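PDB 4DVE: biotin transporter BioY from Lactococcus lactis subsp. cremoris, which binds biotin in the membrane and probably serves as the substrate-specific S component of an energy-coupling factor ABC transporter. Local coordinates for residues 191-194 / 195-198; 156-159 / 160-163; 148-151 / 152-156. All blocks are in the same frame, centred on the assembly; numbering follows the deposited sequence.

Contact 1: 191-194 / 195-198; sequences GGFE and LYFR
The peptide chain from Phe193 to Phe197 winds through a short 3-10 turn, in which Tyr196 N donates to Phe193 O (3.1 Å) and Phe197 N to Glu194 O (3.1 Å). The three-residue spacing brings the rings of Phe193 and Tyr196 together. The Tyr196 ring leans obliquely against Phe193, its CE2 4.0 Å from Phe193 CD2. Phe193 O also has the edge of another ring beside it, with Phe197 CD2 3.4 Å away near the ring plane. On the outer side of the turn Glu194 and Arg198 form a salt bridge. Arg198 runs extended from CG to NE, whereas the glutamate is bent at CG (chi2 -71°), which folds its carboxylate over its own turn; the two flat groups end nearly coplanar, 22° apart. OE2 of Glu194 faces the NE edge of Arg198, but the modelled separation is too short to trust in detail. The bonds from Arg198 NH2 are weak, that to Glu194 OE1 spanning 3.4 Å. Leu195 CD1 covers one guanidinium face, 3.5 Å above its plane. A water donates to Gly192 O and reaches Tyr196 OH weakly. The turn packs against helix 13-33, where Tyr196 OH bonds to Thr19 and Phe193 stacks on Tyr22, while Phe193 and Phe197 also touch Arg188 at the end of helix 170-189.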
loop_
_atom_site.group_PDB
_atom_site.type_symbol
_atom_site.label_atom_id
_atom_site.label_comp_id
_atom_site.label_asym_id
_atom_site.label_seq_id
_atom_site.Cartn_x
_atom_site.Cartn_y
_atom_site.Cartn_z
ATOM N N GLY A 191 3.335 17.507 12.523
ATOM C CA GLY A 191 4.283 17.728 13.619
ATOM C C GLY A 191 5.480 16.791 13.659
ATOM O O GLY A 191 6.552 17.126 13.109
ATOM N N GLY A 192 5.322 15.615 14.275
ATOM C CA GLY A 192 4.016 14.995 14.607
ATOM C C GLY A 192 4.024 13.479 14.288
ATOM O O GLY A 192 3.341 12.687 14.924
ATOM N N PHE A 193 4.818 13.089 13.301
ATOM C CA PHE A 193 4.982 11.676 12.931
ATOM C C PHE A 193 6.399 11.211 13.174
ATOM O O PHE A 193 6.760 10.075 12.876
ATOM C CB PHE A 193 4.554 11.511 11.486
ATOM C CG PHE A 193 3.085 11.672 11.314
ATOM C CD1 PHE A 193 2.536 12.912 11.026
ATOM C CD2 PHE A 193 2.247 10.612 11.543
ATOM C CE1 PHE A 193 1.167 13.059 10.899
ATOM C CE2 PHE A 193 0.878 10.748 11.421
ATOM C CZ PHE A 193 0.335 11.981 11.104
ATOM N N GLU A 194 7.172 12.112 13.770
ATOM C CA GLU A 194 8.581 11.936 14.057
ATOM C C GLU A 194 8.837 10.730 14.973
ATOM O O GLU A 194 9.853 10.034 14.824
ATOM C CB GLU A 194 9.088 13.263 14.667
ATOM C CG GLU A 194 10.219 13.190 15.661
ATOM C CD GLU A 194 9.856 12.596 17.003
ATOM O OE1 GLU A 194 8.804 12.925 17.596
ATOM O OE2 GLU A 194 10.674 11.779 17.481
ATOM N N LEU A 195 7.902 10.467 15.889
ATOM C CA LEU A 195 7.982 9.334 16.814
ATOM C C LEU A 195 8.222 8.020 16.045
ATOM O O LEU A 195 8.987 7.166 16.503
ATOM C CB LEU A 195 6.674 9.206 17.625
ATOM C CG LEU A 195 6.513 8.122 18.711
ATOM C CD1 LEU A 195 7.625 8.208 19.752
ATOM C CD2 LEU A 195 5.129 8.168 19.390
ATOM N N TYR A 196 7.570 7.868 14.888
ATOM C CA TYR A 196 7.590 6.586 14.162
ATOM C C TYR A 196 8.879 6.327 13.383
ATOM O O TYR A 196 9.069 5.222 12.871
ATOM C CB TYR A 196 6.336 6.460 13.262
ATOM C CG TYR A 196 5.096 6.767 14.069
ATOM C CD1 TYR A 196 4.759 6.002 15.182
ATOM C CD2 TYR A 196 4.356 7.920 13.828
ATOM C CE1 TYR A 196 3.678 6.348 15.994
ATOM C CE2 TYR A 196 3.281 8.279 14.641
ATOM C CZ TYR A 196 2.931 7.487 15.716
ATOM O OH TYR A 196 1.847 7.852 16.521
ATOM N N PHE A 197 9.734 7.342 13.258
ATOM C CA PHE A 197 10.975 7.229 12.484
ATOM C C PHE A 197 12.225 7.429 13.327
ATOM O O PHE A 197 13.317 7.572 12.792
ATOM C CB PHE A 197 10.943 8.217 11.307
ATOM C CG PHE A 197 9.833 7.937 10.372
ATOM C CD1 PHE A 197 9.958 6.908 9.440
ATOM C CD2 PHE A 197 8.621 8.588 10.489
ATOM C CE1 PHE A 197 8.917 6.585 8.607
ATOM C CE2 PHE A 197 7.570 8.269 9.640
ATOM C CZ PHE A 197 7.730 7.264 8.695
ATOM N N ARG A 198 12.078 7.416 14.646
ATOM C CA ARG A 198 13.250 7.347 15.522
ATOM C C ARG A 198 13.916 5.980 15.381
ATOM O O ARG A 198 15.131 5.893 15.569
ATOM C CB ARG A 198 12.865 7.560 16.984
ATOM C CG ARG A 198 12.271 8.911 17.291
ATOM C CD ARG A 198 11.972 8.988 18.792
ATOM N NE ARG A 198 11.018 10.037 19.109
ATOM C CZ ARG A 198 10.496 10.251 20.320
ATOM N NH1 ARG A 198 10.823 9.476 21.360
ATOM N NH2 ARG A 198 9.623 11.235 20.470
HETATM O O HOH W 1 2.257 11.169 17.470
#

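Contact 2: 156-159 / 160-163; sequences NIPL and LTSL
The start of helix 159-165 is built here, with Pro158 at the N-cap and its carbonyl taking the first i to i+4 bond, from Ser162 N. That bond measures 3.0 Å between Ser162 N and Pro158 O. The next, from Leu163 N to Leu159 O, is 2.9 Å long. A proline ring offers no side-chain acceptor for the helix's opening N-H groups; instead it lies alongside Thr161, both side chains pointing the same way, with Pro158 CB 3.8 Å from Thr161 OG1. Ile157, one residue before the cap, reaches into the first turn. Its CG1 sits between backbone N and carbonyl carbon (chi1 67°), and from there Ile157 CD1 extends to Ser162 CB at 3.8 Å and approaches Thr161 CG2 at 4.2 Å. Ile157 and Ser162 hold the N' and N4 positions of a hydrophobic staple, but with a serine at N4 the motif is not met. On the side facing helix 128-155, the branches of Leu159 and Leu163 cross obliquely. Both residues also lean on that helix, Leu159 on Ser152 and Leu163 on Phe145 and Ala148, tying the short helix to the long one. The closest apolar approach between the two leucines is from Leu159 CG to Leu163 CD1, 3.7 Å, while Leu163 CG comes to 3.3 Å from Leu159 O.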
loop_
_atom_site.group_PDB
_atom_site.type_symbol
_atom_site.label_atom_id
_atom_site.label_comp_id
_atom_site.label_asym_id
_atom_site.label_seq_id
_atom_site.Cartn_x
_atom_site.Cartn_y
_atom_site.Cartn_z
ATOM N N ASN A 156 -3.029 -19.318 -15.027
ATOM C CA ASN A 156 -2.357 -20.142 -16.022
ATOM C C ASN A 156 -2.155 -19.347 -17.300
ATOM O O ASN A 156 -2.622 -19.731 -18.378
ATOM C CB ASN A 156 -3.135 -21.433 -16.294
ATOM C CG ASN A 156 -2.450 -22.322 -17.321
ATOM O OD1 ASN A 156 -1.228 -22.291 -17.432
ATOM N ND2 ASN A 156 -3.231 -23.085 -18.089
ATOM N N ILE A 157 -1.494 -18.210 -17.169
ATOM C CA ILE A 157 -1.085 -17.467 -18.340
ATOM C C ILE A 157 0.426 -17.280 -18.341
ATOM O O ILE A 157 1.040 -17.242 -17.273
ATOM C CB ILE A 157 -1.827 -16.123 -18.470
ATOM C CG1 ILE A 157 -1.452 -15.163 -17.381
ATOM C CG2 ILE A 157 -3.348 -16.316 -18.445
ATOM C CD1 ILE A 157 -1.532 -13.744 -17.888
ATOM N N PRO A 158 1.029 -17.170 -19.535
ATOM C CA PRO A 158 2.490 -17.053 -19.583
ATOM C C PRO A 158 3.002 -15.861 -18.775
ATOM O O PRO A 158 2.385 -14.789 -18.755
ATOM C CB PRO A 158 2.800 -16.919 -21.091
ATOM C CG PRO A 158 1.594 -17.468 -21.787
ATOM C CD PRO A 158 0.429 -17.106 -20.881
ATOM N N LEU A 159 4.109 -16.087 -18.080
ATOM C CA LEU A 159 4.716 -15.101 -17.239
ATOM C C LEU A 159 5.030 -13.819 -18.008
ATOM O O LEU A 159 4.836 -12.728 -17.480
ATOM C CB LEU A 159 5.999 -15.659 -16.611
ATOM C CG LEU A 159 6.685 -14.661 -15.654
ATOM C CD1 LEU A 159 5.745 -14.170 -14.554
ATOM C CD2 LEU A 159 7.961 -15.252 -15.058
ATOM N N LEU A 160 5.525 -13.956 -19.241
ATOM C CA LEU A 160 5.858 -12.801 -20.069
ATOM C C LEU A 160 4.629 -11.969 -20.376
ATOM O O LEU A 160 4.673 -10.742 -20.364
ATOM C CB LEU A 160 6.491 -13.238 -21.391
ATOM C CG LEU A 160 7.007 -12.116 -22.301
ATOM C CD1 LEU A 160 8.038 -11.274 -21.560
ATOM C CD2 LEU A 160 7.594 -12.715 -23.590
ATOM N N THR A 161 3.528 -12.646 -20.646
ATOM C CA THR A 161 2.261 -11.978 -20.899
ATOM C C THR A 161 1.744 -11.225 -19.684
ATOM O O THR A 161 1.231 -10.121 -19.800
ATOM C CB THR A 161 1.237 -13.026 -21.351
ATOM O OG1 THR A 161 1.736 -13.595 -22.544
ATOM C CG2 THR A 161 -0.145 -12.441 -21.585
ATOM N N SER A 162 1.860 -11.846 -18.527
ATOM C CA SER A 162 1.435 -11.218 -17.286
ATOM C C SER A 162 2.297 -9.984 -16.978
ATOM O O SER A 162 1.767 -8.914 -16.655
ATOM C CB SER A 162 1.533 -12.221 -16.140
ATOM O OG SER A 162 1.056 -11.633 -14.951
ATOM N N LEU A 163 3.618 -10.130 -17.105
ATOM C CA LEU A 163 4.525 -9.036 -16.802
ATOM C C LEU A 163 4.298 -7.829 -17.719
ATOM O O LEU A 163 4.234 -6.682 -17.252
ATOM C CB LEU A 163 5.983 -9.500 -16.904
ATOM C CG LEU A 163 6.432 -10.431 -15.785
ATOM C CD1 LEU A 163 7.754 -11.114 -16.204
ATOM C CD2 LEU A 163 6.583 -9.643 -14.484
#

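Contact 3: 148-151 / 152-156; sequences AIWL and SFQSN
Phe153 folds back on Ile149 one turn earlier in the last turns of the membrane helix 128-155, and its side chain can be traced atom by atom. Phe153 CB rests beside the carbonyl of the preceding turn, 3.7 Å from Trp150 O. CG is anti to the carbonyl carbon of Phe153 (chi1 -81°), which swings the ring back along the helix. Phe153 CD2 therefore meets Ile149 O at 3.3 Å, the oxygen lying near the ring plane at its edge. Farther out, Phe153 CE2 touches Ile149 CG2 at 4.0 Å, the two side chains running alongside each other in the same direction. Ile149 O is thus approached twice, by the ring edge and by the backbone N-H of Phe153, which donates to it in the regular alpha-helical pattern.

On another face, Gln154 lies beside Trp150. The contact is carried by the glutamine methylenes: Gln154 CG is 3.7 Å from Trp150 NE1, approaching the indole obliquely, and Gln154 CB lies 4.0 Å from the same Trp150 NE1. Gln154 is bent at CG, and the modelled placement of its amide is doubtful. The indole nitrogen spends its hydrogen on Gly97 O, a bond that fixes the ring's orientation against the loop before helix 100-119; Gln154 and Leu151 both touch Pro98 in the same loop. The backbone bond from Gln154 N to Trp150 O is the shortest of the four here, 2.8 Å. Beyond it the helix makes its last bond of this series, from Ser155 N to Leu151 O, before Asn156 turns to positive phi. Beside that bond, Leu151 CD1 stands 4.0 Å from Ser155 CB, and the same Ser155 CB lies 3.4 Å from Leu151 O.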
loop_
_atom_site.group_PDB
_atom_site.type_symbol
_atom_site.label_atom_id
_atom_site.label_comp_id
_atom_site.label_asym_id
_atom_site.label_seq_id
_atom_site.Cartn_x
_atom_site.Cartn_y
_atom_site.Cartn_z
ATOM N N ALA A 148 2.050 -9.887 -10.625
ATOM C CA ALA A 148 2.198 -10.435 -11.971
ATOM C C ALA A 148 2.606 -11.912 -11.948
ATOM O O ALA A 148 2.095 -12.738 -12.739
ATOM C CB ALA A 148 3.206 -9.600 -12.783
ATOM N N ILE A 149 3.483 -12.272 -11.013
ATOM C CA ILE A 149 3.908 -13.666 -10.883
ATOM C C ILE A 149 2.771 -14.547 -10.395
ATOM O O ILE A 149 2.503 -15.646 -10.940
ATOM C CB ILE A 149 5.141 -13.788 -9.978
ATOM C CG1 ILE A 149 6.336 -13.140 -10.660
ATOM C CG2 ILE A 149 5.505 -15.245 -9.670
ATOM C CD1 ILE A 149 7.465 -12.911 -9.677
ATOM N N TRP A 150 2.085 -14.078 -9.374
ATOM C CA TRP A 150 0.949 -14.803 -8.840
ATOM C C TRP A 150 -0.129 -14.995 -9.881
ATOM O O TRP A 150 -0.637 -16.101 -10.062
ATOM C CB TRP A 150 0.387 -14.053 -7.663
ATOM C CG TRP A 150 -0.810 -14.689 -7.041
ATOM C CD1 TRP A 150 -2.121 -14.706 -7.502
ATOM C CD2 TRP A 150 -0.855 -15.350 -5.753
ATOM N NE1 TRP A 150 -2.942 -15.374 -6.636
ATOM C CE2 TRP A 150 -2.244 -15.772 -5.553
ATOM C CE3 TRP A 150 0.085 -15.619 -4.759
ATOM C CZ2 TRP A 150 -2.648 -16.435 -4.398
ATOM C CZ3 TRP A 150 -0.336 -16.293 -3.601
ATOM C CH2 TRP A 150 -1.669 -16.695 -3.428
ATOM N N LEU A 151 -0.457 -13.918 -10.583
ATOM C CA LEU A 151 -1.408 -13.969 -11.673
ATOM C C LEU A 151 -1.074 -15.039 -12.718
ATOM O O LEU A 151 -1.942 -15.807 -13.115
ATOM C CB LEU A 151 -1.519 -12.599 -12.337
ATOM C CG LEU A 151 -2.445 -12.502 -13.546
ATOM C CD1 LEU A 151 -3.910 -12.795 -13.184
ATOM C CD2 LEU A 151 -2.222 -11.150 -14.217
ATOM N N SER A 152 0.177 -15.060 -13.157
ATOM C CA SER A 152 0.670 -16.044 -14.109
ATOM C C SER A 152 0.352 -17.467 -13.637
ATOM O O SER A 152 -0.201 -18.284 -14.378
ATOM C CB SER A 152 2.186 -15.875 -14.286
ATOM O OG SER A 152 2.672 -16.816 -15.208
ATOM N N PHE A 153 0.676 -17.742 -12.382
ATOM C CA PHE A 153 0.419 -19.061 -11.812
ATOM C C PHE A 153 -1.061 -19.313 -11.624
ATOM O O PHE A 153 -1.544 -20.341 -12.013
ATOM C CB PHE A 153 1.182 -19.277 -10.493
ATOM C CG PHE A 153 2.625 -19.661 -10.689
ATOM C CD1 PHE A 153 2.973 -20.979 -10.989
ATOM C CD2 PHE A 153 3.639 -18.719 -10.570
ATOM C CE1 PHE A 153 4.303 -21.332 -11.174
ATOM C CE2 PHE A 153 4.970 -19.068 -10.752
ATOM C CZ PHE A 153 5.300 -20.375 -11.051
ATOM N N GLN A 154 -1.816 -18.398 -11.042
ATOM C CA GLN A 154 -3.206 -18.785 -10.727
ATOM C C GLN A 154 -4.161 -18.741 -11.916
ATOM O O GLN A 154 -5.145 -19.440 -11.910
ATOM C CB GLN A 154 -3.763 -18.095 -9.465
ATOM C CG GLN A 154 -4.500 -16.814 -9.655
ATOM C CD GLN A 154 -5.872 -16.932 -10.276
ATOM O OE1 GLN A 154 -6.755 -17.649 -9.819
ATOM N NE2 GLN A 154 -6.063 -16.173 -11.288
ATOM N N SER A 155 -3.886 -17.922 -12.924
ATOM C CA SER A 155 -4.742 -17.870 -14.088
ATOM C C SER A 155 -4.162 -18.671 -15.255
ATOM O O SER A 155 -4.729 -18.686 -16.320
ATOM C CB SER A 155 -4.982 -16.431 -14.521
ATOM O OG SER A 155 -5.794 -15.825 -13.542
ATOM N N ASN A 156 -3.029 -19.318 -15.027
ATOM C CA ASN A 156 -2.357 -20.142 -16.022
ATOM C C ASN A 156 -2.155 -19.347 -17.300
ATOM O O ASN A 156 -2.622 -19.731 -18.378
ATOM C CB ASN A 156 -3.135 -21.433 -16.294
ATOM C CG ASN A 156 -2.450 -22.322 -17.321
ATOM O OD1 ASN A 156 -1.228 -22.291 -17.432
ATOM N ND2 ASN A 156 -3.231 -23.085 -18.089
#

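Contacts 2 and 3 are neighbours, their centres 7 Å apart, and share Asn156, where helix 128-155 gives way to the loop before helix 159-165. Two probable hydrogen bonds join them: Ser152 OG to Ile157 O and Ser162 OG to Ala148 O, each 2.7 Å. Contact 3 comes to about 9 Å (Leu151 side chain) and contact 2 to about 11 Å (Ser162 side chain) of the bound biotin, close to the pocket but not among the residues that line it. Contact 1 sits across the chain's centre, 42 Å from contact 2 and 39 Å from contact 3 between centres; its nearest ligand is a detergent, about 8 Å from the Tyr196 side chain.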